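Probable zinc protease (Pseudomonas aeruginosa, PDB 4NNZ) probably cleaves peptide bonds as a zinc-dependent metalloprotease of the M16 family, forming one subunit of a heterodimeric enzyme. Local coordinates at residues H51-M56 / A112-P117; E146-A151 / T416-L421; G290-A295 / V319-T324. One frame throughout, in Å; residues are numbered along the deposited sequence.

Contact 1. Residues H51-M56 / A112-P117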
loop_
_atom_site.group_PDB
_atom_site.type_symbol
_atom_site.label_atom_id
_atom_site.label_comp_id
_atom_site.label_asym_id
_atom_site.label_seq_id
_atom_site.Cartn_x
_atom_site.Cartn_y
_atom_site.Cartn_z
ATOM N N HIS A 51 3.276 -5.168 -15.431
ATOM C CA HIS A 51 4.071 -4.487 -16.392
ATOM C C HIS A 51 5.266 -5.304 -16.902
ATOM O O HIS A 51 5.633 -5.185 -18.023
ATOM C CB HIS A 51 4.470 -3.143 -15.836
ATOM C CG HIS A 51 5.516 -2.472 -16.633
ATOM N ND1 HIS A 51 6.840 -2.798 -16.525
ATOM C CD2 HIS A 51 5.434 -1.526 -17.583
ATOM C CE1 HIS A 51 7.529 -2.085 -17.383
ATOM N NE2 HIS A 51 6.700 -1.296 -18.028
ATOM N N ALA A 52 5.905 -6.067 -16.057
ATOM C CA ALA A 52 6.952 -6.941 -16.494
ATOM C C ALA A 52 6.469 -8.050 -17.387
ATOM O O ALA A 52 7.101 -8.404 -18.348
ATOM C CB ALA A 52 7.678 -7.522 -15.312
ATOM N N LEU A 53 5.356 -8.635 -17.023
ATOM C CA LEU A 53 4.849 -9.748 -17.745
ATOM C C LEU A 53 4.523 -9.294 -19.133
ATOM O O LEU A 53 4.727 -10.014 -20.067
ATOM C CB LEU A 53 3.630 -10.315 -17.051
ATOM C CG LEU A 53 2.948 -11.542 -17.632
ATOM C CD1 LEU A 53 3.889 -12.704 -17.809
ATOM C CD2 LEU A 53 1.769 -11.953 -16.804
ATOM N N GLU A 54 4.011 -8.091 -19.250
ATOM C CA GLU A 54 3.674 -7.526 -20.521
ATOM C C GLU A 54 4.915 -7.281 -21.326
ATOM O O GLU A 54 5.014 -7.663 -22.452
ATOM C CB GLU A 54 2.926 -6.234 -20.318
ATOM C CG GLU A 54 2.788 -5.390 -21.555
ATOM C CD GLU A 54 3.694 -4.203 -21.561
ATOM O OE1 GLU A 54 3.531 -3.325 -20.731
ATOM O OE2 GLU A 54 4.576 -4.158 -22.400
ATOM N N HIS A 55 5.867 -6.629 -20.720
ATOM C CA HIS A 55 7.118 -6.368 -21.355
ATOM C C HIS A 55 7.717 -7.643 -21.932
ATOM O O HIS A 55 8.334 -7.633 -22.961
ATOM C CB HIS A 55 8.050 -5.744 -20.345
ATOM C CG HIS A 55 9.369 -5.361 -20.904
ATOM N ND1 HIS A 55 9.659 -4.087 -21.313
ATOM C CD2 HIS A 55 10.480 -6.087 -21.133
ATOM C CE1 HIS A 55 10.892 -4.044 -21.766
ATOM N NE2 HIS A 55 11.413 -5.247 -21.671
ATOM N N MET A 56 7.511 -8.750 -21.267
ATOM C CA MET A 56 8.129 -9.986 -21.652
ATOM C C MET A 56 7.507 -10.656 -22.861
ATOM O O MET A 56 8.174 -11.320 -23.610
ATOM C CB MET A 56 8.106 -10.940 -20.479
ATOM C CG MET A 56 9.442 -11.539 -20.189
ATOM S SD MET A 56 10.198 -10.713 -18.834
ATOM C CE MET A 56 11.204 -12.021 -18.224
ATOM N N ALA A 112 -3.059 -18.338 -24.787
ATOM C CA ALA A 112 -2.944 -19.758 -24.626
ATOM C C ALA A 112 -1.763 -20.253 -23.821
ATOM O O ALA A 112 -1.891 -21.206 -23.081
ATOM C CB ALA A 112 -2.983 -20.429 -25.974
ATOM N N HIS A 113 -0.601 -19.686 -24.029
ATOM C CA HIS A 113 0.519 -20.155 -23.279
ATOM C C HIS A 113 1.629 -19.161 -23.253
ATOM O O HIS A 113 1.739 -18.337 -24.120
ATOM C CB HIS A 113 0.993 -21.461 -23.866
ATOM C CG HIS A 113 1.700 -21.310 -25.165
ATOM N ND1 HIS A 113 3.069 -21.303 -25.266
ATOM C CD2 HIS A 113 1.226 -21.152 -26.416
ATOM C CE1 HIS A 113 3.408 -21.145 -26.527
ATOM N NE2 HIS A 113 2.308 -21.045 -27.245
ATOM N N LEU A 114 2.474 -19.262 -22.255
ATOM C CA LEU A 114 3.531 -18.316 -22.112
ATOM C C LEU A 114 4.822 -19.000 -22.336
ATOM O O LEU A 114 5.207 -19.837 -21.567
ATOM C CB LEU A 114 3.530 -17.747 -20.706
ATOM C CG LEU A 114 4.688 -16.806 -20.404
ATOM C CD1 LEU A 114 4.902 -15.804 -21.512
ATOM C CD2 LEU A 114 4.520 -16.116 -19.082
ATOM N N SER A 115 5.533 -18.592 -23.369
ATOM C CA SER A 115 6.858 -19.112 -23.597
ATOM C C SER A 115 7.818 -18.083 -23.118
ATOM O O SER A 115 7.952 -17.051 -23.706
ATOM C CB SER A 115 7.085 -19.360 -25.081
ATOM O OG SER A 115 7.730 -20.595 -25.314
ATOM N N LEU A 116 8.474 -18.370 -22.023
ATOM C CA LEU A 116 9.377 -17.431 -21.440
ATOM C C LEU A 116 10.510 -18.189 -20.850
ATOM O O LEU A 116 10.397 -18.767 -19.810
ATOM C CB LEU A 116 8.651 -16.639 -20.368
ATOM C CG LEU A 116 9.425 -15.693 -19.474
ATOM C CD1 LEU A 116 10.246 -14.733 -20.297
ATOM C CD2 LEU A 116 8.418 -14.941 -18.642
ATOM N N PRO A 117 11.623 -18.122 -21.523
ATOM C CA PRO A 117 12.835 -18.801 -21.112
ATOM C C PRO A 117 13.542 -18.126 -19.983
ATOM O O PRO A 117 13.584 -16.934 -19.900
ATOM C CB PRO A 117 13.700 -18.704 -22.350
ATOM C CG PRO A 117 12.736 -18.698 -23.459
ATOM C CD PRO A 117 11.525 -17.987 -22.973
#
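M56 of helix 49-56 crosses L116 of the extended link 112-117 at about a right angle. L116 turns its CD1 methyl into the bend of the methionine chain, where M56 CE lies 3.5 Å from L116 CD1. M56 CG is modelled nearer still, 3.3 Å from L116 CD1, but that is shorter than a relaxed carbon-carbon contact, and chi1 of M56 (-129°) is far from staggered, so this detail is doubtful. One helical turn back, L53 reaches L114 with a single methyl, L53 CD1 standing 3.7 Å from L114 CD2. In the link, L114 and L116 both carry CG anti to the backbone N (chi1 175° and 172°), and the alternation of an extended chain turns both toward the helix. Helix 174-184 packs on the same side chains: Y181 touches L53 and L114, and L177 touches M56, which also packs on F121 of helix 118-137. On the helix, the sequence H51-A52-L53-E54-H55 matches the inverted HXXEH zinc-binding motif of M16 peptidases. E54 is hydrogen-bonded through OE1 to T84 OG1, and H55 NE2 has a weak bond to E124. Between the two segments the contact is purely apolar, with no hydrogen bond, so it sets no direction for a polar group; E54 and H55 have their partners in T84 and E124.

Contact 2. Residues E146-A151 / T416-L421; sequences ERFKAA and TLAQVL
A helix laid against a sheet brings F148 and A151 of helix 140-152 onto T416 and A418 of strand 415-422. The two segments run nearly antiparallel, at 157°, with their axes 8.7 Å apart. F148 sets a ring edge against the strand: its CE1 lies 3.4 Å from T416 O, which sits in the ring plane, so a C-H edge faces a carbonyl oxygen in a weakly polar approach. The T416 methyl fills the angle between ring and helix, with T416 CG2 4.0 Å from F148 CD1 and 4.0 Å from A151 CB; it stands anti to the backbone N, while OG1 (chi1 -45°) takes the place beside that N. A418, two residues on and on the same side of the strand, adds its CB 4.2 Å from F148 CD1, an oblique approach to the ring. The strand is internal to a five-stranded sheet, flanked by 233-240 in parallel and 246-253 in antiparallel, whereas the helix lies in the chain between strands 89-96 and 190-196 of the six-stranded sheet; the contact therefore spans the two alpha/beta halves expected of an M16 subunit. I248 and L236 of the flanking strands extend the apolar surface to F148 and A151, and A151 O receives a weak hydrogen bond from R234 NE. F145 meets the F148 ring at about 45°, and R147 donates from NH1 to P231 O of the second subunit, another copy of this protein.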
loop_
_atom_site.group_PDB
_atom_site.type_symbol
_atom_site.label_atom_id
_atom_site.label_comp_id
_atom_site.label_asym_id
_atom_site.label_seq_id
_atom_site.Cartn_x
_atom_site.Cartn_y
_atom_site.Cartn_z
ATOM N N GLU A 146 5.496 9.810 -8.133
ATOM C CA GLU A 146 5.401 8.487 -7.581
ATOM C C GLU A 146 5.176 8.564 -6.104
ATOM O O GLU A 146 4.355 7.885 -5.583
ATOM C CB GLU A 146 6.673 7.741 -7.864
ATOM C CG GLU A 146 6.571 6.262 -7.773
ATOM C CD GLU A 146 7.893 5.614 -7.963
ATOM O OE1 GLU A 146 8.834 6.059 -7.338
ATOM O OE2 GLU A 146 7.999 4.680 -8.735
ATOM N N ARG A 147 5.921 9.419 -5.450
ATOM C CA ARG A 147 5.720 9.714 -4.067
ATOM C C ARG A 147 4.382 10.327 -3.761
ATOM O O ARG A 147 3.798 10.032 -2.770
ATOM C CB ARG A 147 6.771 10.688 -3.584
ATOM C CG ARG A 147 8.204 10.377 -3.901
ATOM C CD ARG A 147 8.654 9.146 -3.200
ATOM N NE ARG A 147 9.909 8.658 -3.693
ATOM C CZ ARG A 147 11.070 9.007 -3.198
ATOM N NH1 ARG A 147 11.143 9.859 -2.220
ATOM N NH2 ARG A 147 12.150 8.500 -3.687
ATOM N N PHE A 148 3.930 11.236 -4.593
ATOM C CA PHE A 148 2.705 11.954 -4.357
ATOM C C PHE A 148 1.567 10.998 -4.386
ATOM O O PHE A 148 0.708 11.037 -3.563
ATOM C CB PHE A 148 2.548 13.061 -5.400
ATOM C CG PHE A 148 1.165 13.564 -5.566
ATOM C CD1 PHE A 148 0.622 14.421 -4.657
ATOM C CD2 PHE A 148 0.423 13.197 -6.645
ATOM C CE1 PHE A 148 -0.642 14.888 -4.813
ATOM C CE2 PHE A 148 -0.848 13.653 -6.809
ATOM C CZ PHE A 148 -1.373 14.507 -5.898
ATOM N N LYS A 149 1.609 10.129 -5.363
ATOM C CA LYS A 149 0.631 9.100 -5.534
ATOM C C LYS A 149 0.576 8.103 -4.401
ATOM O O LYS A 149 -0.483 7.738 -4.004
ATOM C CB LYS A 149 0.833 8.391 -6.862
ATOM C CG LYS A 149 -0.405 7.695 -7.362
ATOM C CD LYS A 149 -0.421 7.505 -8.853
ATOM C CE LYS A 149 -1.283 6.340 -9.273
ATOM N NZ LYS A 149 -0.477 5.139 -9.530
ATOM N N ALA A 150 1.702 7.694 -3.862
ATOM C CA ALA A 150 1.692 6.853 -2.704
ATOM C C ALA A 150 1.048 7.484 -1.459
ATOM O O ALA A 150 0.296 6.856 -0.784
ATOM C CB ALA A 150 3.091 6.394 -2.412
ATOM N N ALA A 151 1.370 8.722 -1.164
ATOM C CA ALA A 151 0.727 9.459 -0.108
ATOM C C ALA A 151 -0.750 9.732 -0.342
ATOM O O ALA A 151 -1.512 9.729 0.569
ATOM C CB ALA A 151 1.464 10.731 0.175
ATOM N N THR A 416 -3.956 15.850 -0.667
ATOM C CA THR A 416 -2.542 15.584 -0.647
ATOM C C THR A 416 -1.888 16.676 -1.450
ATOM O O THR A 416 -2.189 16.873 -2.577
ATOM C CB THR A 416 -2.195 14.270 -1.329
ATOM O OG1 THR A 416 -3.089 13.263 -0.925
ATOM C CG2 THR A 416 -0.860 13.840 -0.970
ATOM N N LEU A 417 -0.995 17.398 -0.826
ATOM C CA LEU A 417 -0.290 18.467 -1.467
ATOM C C LEU A 417 1.196 18.221 -1.398
ATOM O O LEU A 417 1.701 17.905 -0.375
ATOM C CB LEU A 417 -0.626 19.780 -0.793
ATOM C CG LEU A 417 0.194 20.980 -1.189
ATOM C CD1 LEU A 417 -0.589 22.237 -1.018
ATOM C CD2 LEU A 417 1.471 21.046 -0.414
ATOM N N ALA A 418 1.892 18.367 -2.507
ATOM C CA ALA A 418 3.323 18.191 -2.512
ATOM C C ALA A 418 4.107 19.336 -3.106
ATOM O O ALA A 418 3.782 19.786 -4.140
ATOM C CB ALA A 418 3.673 16.920 -3.219
ATOM N N GLN A 419 5.174 19.760 -2.453
ATOM C CA GLN A 419 6.051 20.768 -2.988
ATOM C C GLN A 419 7.250 20.087 -3.567
ATOM O O GLN A 419 7.896 19.331 -2.909
ATOM C CB GLN A 419 6.483 21.744 -1.903
ATOM C CG GLN A 419 5.326 22.287 -1.098
ATOM C CD GLN A 419 5.615 23.532 -0.297
ATOM O OE1 GLN A 419 6.680 23.734 0.222
ATOM N NE2 GLN A 419 4.624 24.355 -0.169
ATOM N N VAL A 420 7.520 20.339 -4.825
ATOM C CA VAL A 420 8.671 19.759 -5.424
ATOM C C VAL A 420 9.691 20.828 -5.591
ATOM O O VAL A 420 9.487 21.753 -6.303
ATOM C CB VAL A 420 8.344 19.180 -6.779
ATOM C CG1 VAL A 420 9.500 18.384 -7.296
ATOM C CG2 VAL A 420 7.108 18.335 -6.706
ATOM N N LEU A 421 10.787 20.697 -4.896
ATOM C CA LEU A 421 11.732 21.757 -4.852
ATOM C C LEU A 421 13.059 21.419 -5.409
ATOM O O LEU A 421 13.501 20.317 -5.351
ATOM C CB LEU A 421 11.899 22.253 -3.439
ATOM C CG LEU A 421 10.677 22.923 -2.876
ATOM C CD1 LEU A 421 10.883 23.124 -1.409
ATOM C CD2 LEU A 421 10.459 24.242 -3.537
#

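Contact 3. Residues G290-A295 / V319-T324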
loop_
_atom_site.group_PDB
_atom_site.type_symbol
_atom_site.label_atom_id
_atom_site.label_comp_id
_atom_site.label_asym_id
_atom_site.label_seq_id
_atom_site.Cartn_x
_atom_site.Cartn_y
_atom_site.Cartn_z
ATOM N N GLY A 290 -3.592 38.354 -14.989
ATOM C CA GLY A 290 -4.521 38.919 -14.038
ATOM C C GLY A 290 -4.074 38.885 -12.602
ATOM O O GLY A 290 -4.742 39.372 -11.740
ATOM N N GLU A 291 -2.948 38.269 -12.344
ATOM C CA GLU A 291 -2.428 38.211 -11.010
ATOM C C GLU A 291 -1.018 37.758 -11.071
ATOM O O GLU A 291 -0.260 38.021 -10.188
ATOM C CB GLU A 291 -3.219 37.269 -10.176
ATOM C CG GLU A 291 -3.823 37.908 -8.973
ATOM C CD GLU A 291 -4.760 36.972 -8.284
ATOM O OE1 GLU A 291 -5.900 36.828 -8.764
ATOM O OE2 GLU A 291 -4.346 36.372 -7.284
ATOM N N GLU A 292 -0.695 37.028 -12.114
ATOM C CA GLU A 292 0.654 36.606 -12.379
ATOM C C GLU A 292 1.184 35.689 -11.330
ATOM O O GLU A 292 2.365 35.584 -11.153
ATOM C CB GLU A 292 1.566 37.803 -12.473
ATOM C CG GLU A 292 0.906 39.084 -12.927
ATOM C CD GLU A 292 1.692 40.303 -12.515
ATOM O OE1 GLU A 292 2.577 40.178 -11.649
ATOM O OE2 GLU A 292 1.428 41.388 -13.054
ATOM N N LEU A 293 0.307 35.005 -10.637
ATOM C CA LEU A 293 0.720 34.067 -9.622
ATOM C C LEU A 293 1.503 32.852 -10.116
ATOM O O LEU A 293 2.460 32.451 -9.525
ATOM C CB LEU A 293 -0.510 33.645 -8.858
ATOM C CG LEU A 293 -0.305 32.934 -7.550
ATOM C CD1 LEU A 293 0.579 33.761 -6.670
ATOM C CD2 LEU A 293 -1.653 32.773 -6.922
ATOM N N VAL A 294 1.071 32.266 -11.204
ATOM C CA VAL A 294 1.655 31.054 -11.678
ATOM C C VAL A 294 2.221 31.265 -13.053
ATOM O O VAL A 294 1.769 32.104 -13.764
ATOM C CB VAL A 294 0.597 29.964 -11.743
ATOM C CG1 VAL A 294 -0.064 29.830 -10.407
ATOM C CG2 VAL A 294 -0.455 30.321 -12.749
ATOM N N ALA A 295 3.277 30.558 -13.378
ATOM C CA ALA A 295 3.741 30.401 -14.736
ATOM C C ALA A 295 2.829 29.572 -15.614
ATOM O O ALA A 295 2.634 29.863 -16.768
ATOM C CB ALA A 295 5.123 29.799 -14.730
ATOM N N VAL A 319 8.119 32.676 -11.210
ATOM C CA VAL A 319 9.415 32.887 -10.630
ATOM C C VAL A 319 9.955 34.276 -10.849
ATOM O O VAL A 319 10.738 34.760 -10.066
ATOM C CB VAL A 319 10.392 31.835 -11.103
ATOM C CG1 VAL A 319 11.744 32.078 -10.500
ATOM C CG2 VAL A 319 9.894 30.480 -10.684
ATOM N N GLN A 320 9.531 34.905 -11.926
ATOM C CA GLN A 320 9.998 36.221 -12.264
ATOM C C GLN A 320 9.605 37.211 -11.201
ATOM O O GLN A 320 10.352 38.095 -10.867
ATOM C CB GLN A 320 9.429 36.654 -13.598
ATOM C CG GLN A 320 9.699 35.698 -14.738
ATOM C CD GLN A 320 9.028 36.143 -16.009
ATOM O OE1 GLN A 320 8.138 36.997 -15.991
ATOM N NE2 GLN A 320 9.450 35.579 -17.122
ATOM N N LYS A 321 8.431 37.039 -10.644
ATOM C CA LYS A 321 7.941 37.939 -9.631
ATOM C C LYS A 321 8.294 37.416 -8.265
ATOM O O LYS A 321 7.810 37.908 -7.280
ATOM C CB LYS A 321 6.434 38.103 -9.745
ATOM C CG LYS A 321 5.975 38.874 -10.953
ATOM C CD LYS A 321 5.498 40.263 -10.574
ATOM C CE LYS A 321 6.655 41.197 -10.230
ATOM N NZ LYS A 321 6.618 41.710 -8.829
ATOM N N GLY A 322 9.131 36.402 -8.208
ATOM C CA GLY A 322 9.513 35.806 -6.951
ATOM C C GLY A 322 8.374 35.253 -6.132
ATOM O O GLY A 322 8.366 35.373 -4.932
ATOM N N LYS A 323 7.408 34.650 -6.788
ATOM C CA LYS A 323 6.268 34.111 -6.102
ATOM C C LYS A 323 6.567 32.778 -5.470
ATOM O O LYS A 323 7.160 31.939 -6.085
ATOM C CB LYS A 323 5.114 33.995 -7.064
ATOM C CG LYS A 323 4.542 35.330 -7.477
ATOM C CD LYS A 323 3.874 36.030 -6.313
ATOM C CE LYS A 323 3.335 37.389 -6.701
ATOM N NZ LYS A 323 3.618 38.416 -5.661
ATOM N N THR A 324 6.180 32.606 -4.216
ATOM C CA THR A 324 6.397 31.358 -3.494
ATOM C C THR A 324 5.345 30.288 -3.743
ATOM O O THR A 324 4.274 30.583 -4.192
ATOM C CB THR A 324 6.580 31.593 -1.990
ATOM O OG1 THR A 324 5.318 31.750 -1.366
ATOM C CG2 THR A 324 7.344 32.822 -1.756
#
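The carbonyl oxygen of E292 accepts a hydrogen bond from N318 ND2 and has K323 CG beside it, 4.3 Å from E292 O. N318 works in both directions: its OD1 takes the backbone N of K321 and, weakly, that of Q320, so this one amide ties the turn 319-322 to the strand entry. The turn itself is closed by G322 N donating to V319 O at 3.0 Å. K323 then lies alongside the opposite backbone, its CB 3.9 Å from L293 O. Farther out, K323 CD meets L293 CD1 at 4.0 Å, the two side chains crossing at about a right angle. The charged ends do not pair: E292 OE1 remains 5.2 Å from K321 NZ, with the lysine chain bent at chi2 (-106°) and chi3 (74°). E292 OE1 instead approaches K321 CD at 3.1 Å, short and doubtful in detail. L293, buried, also touches L287 and Q327. Beyond K323, T324 caps the start of helix 325-341 with its side chain while Q327 OE1 accepts from T324 N, a reciprocal pattern in the manner of a capping box. Backbone bonds of L293 with N318 and A295 with T316 place the whole at the open end of an antiparallel beta hairpin, 294-301 with 309-317.

How the contacts relate
Contacts 1 and 2 are buried, whereas contact 3 is only partly buried, near the surface, about 49 Å from contact 1 between centres and on the opposite side of the chain's centre. Contact 1 joins a helix to an extended link by apolar side-chain carbons alone; contact 2 joins a helix to a strand and adds a ring edge facing a carbonyl; contact 3 mixes lysine methylenes, carbonyl oxygens and a bridging asparagine, with its ions apart. Contacts 2 and 3 reach the same five-stranded sheet, one at an internal strand and the other just before strand 294-301, outermost within this chain. Contact 3 is nested inside the long loop that contact 2 closes, while contact 1 is complete before either begins.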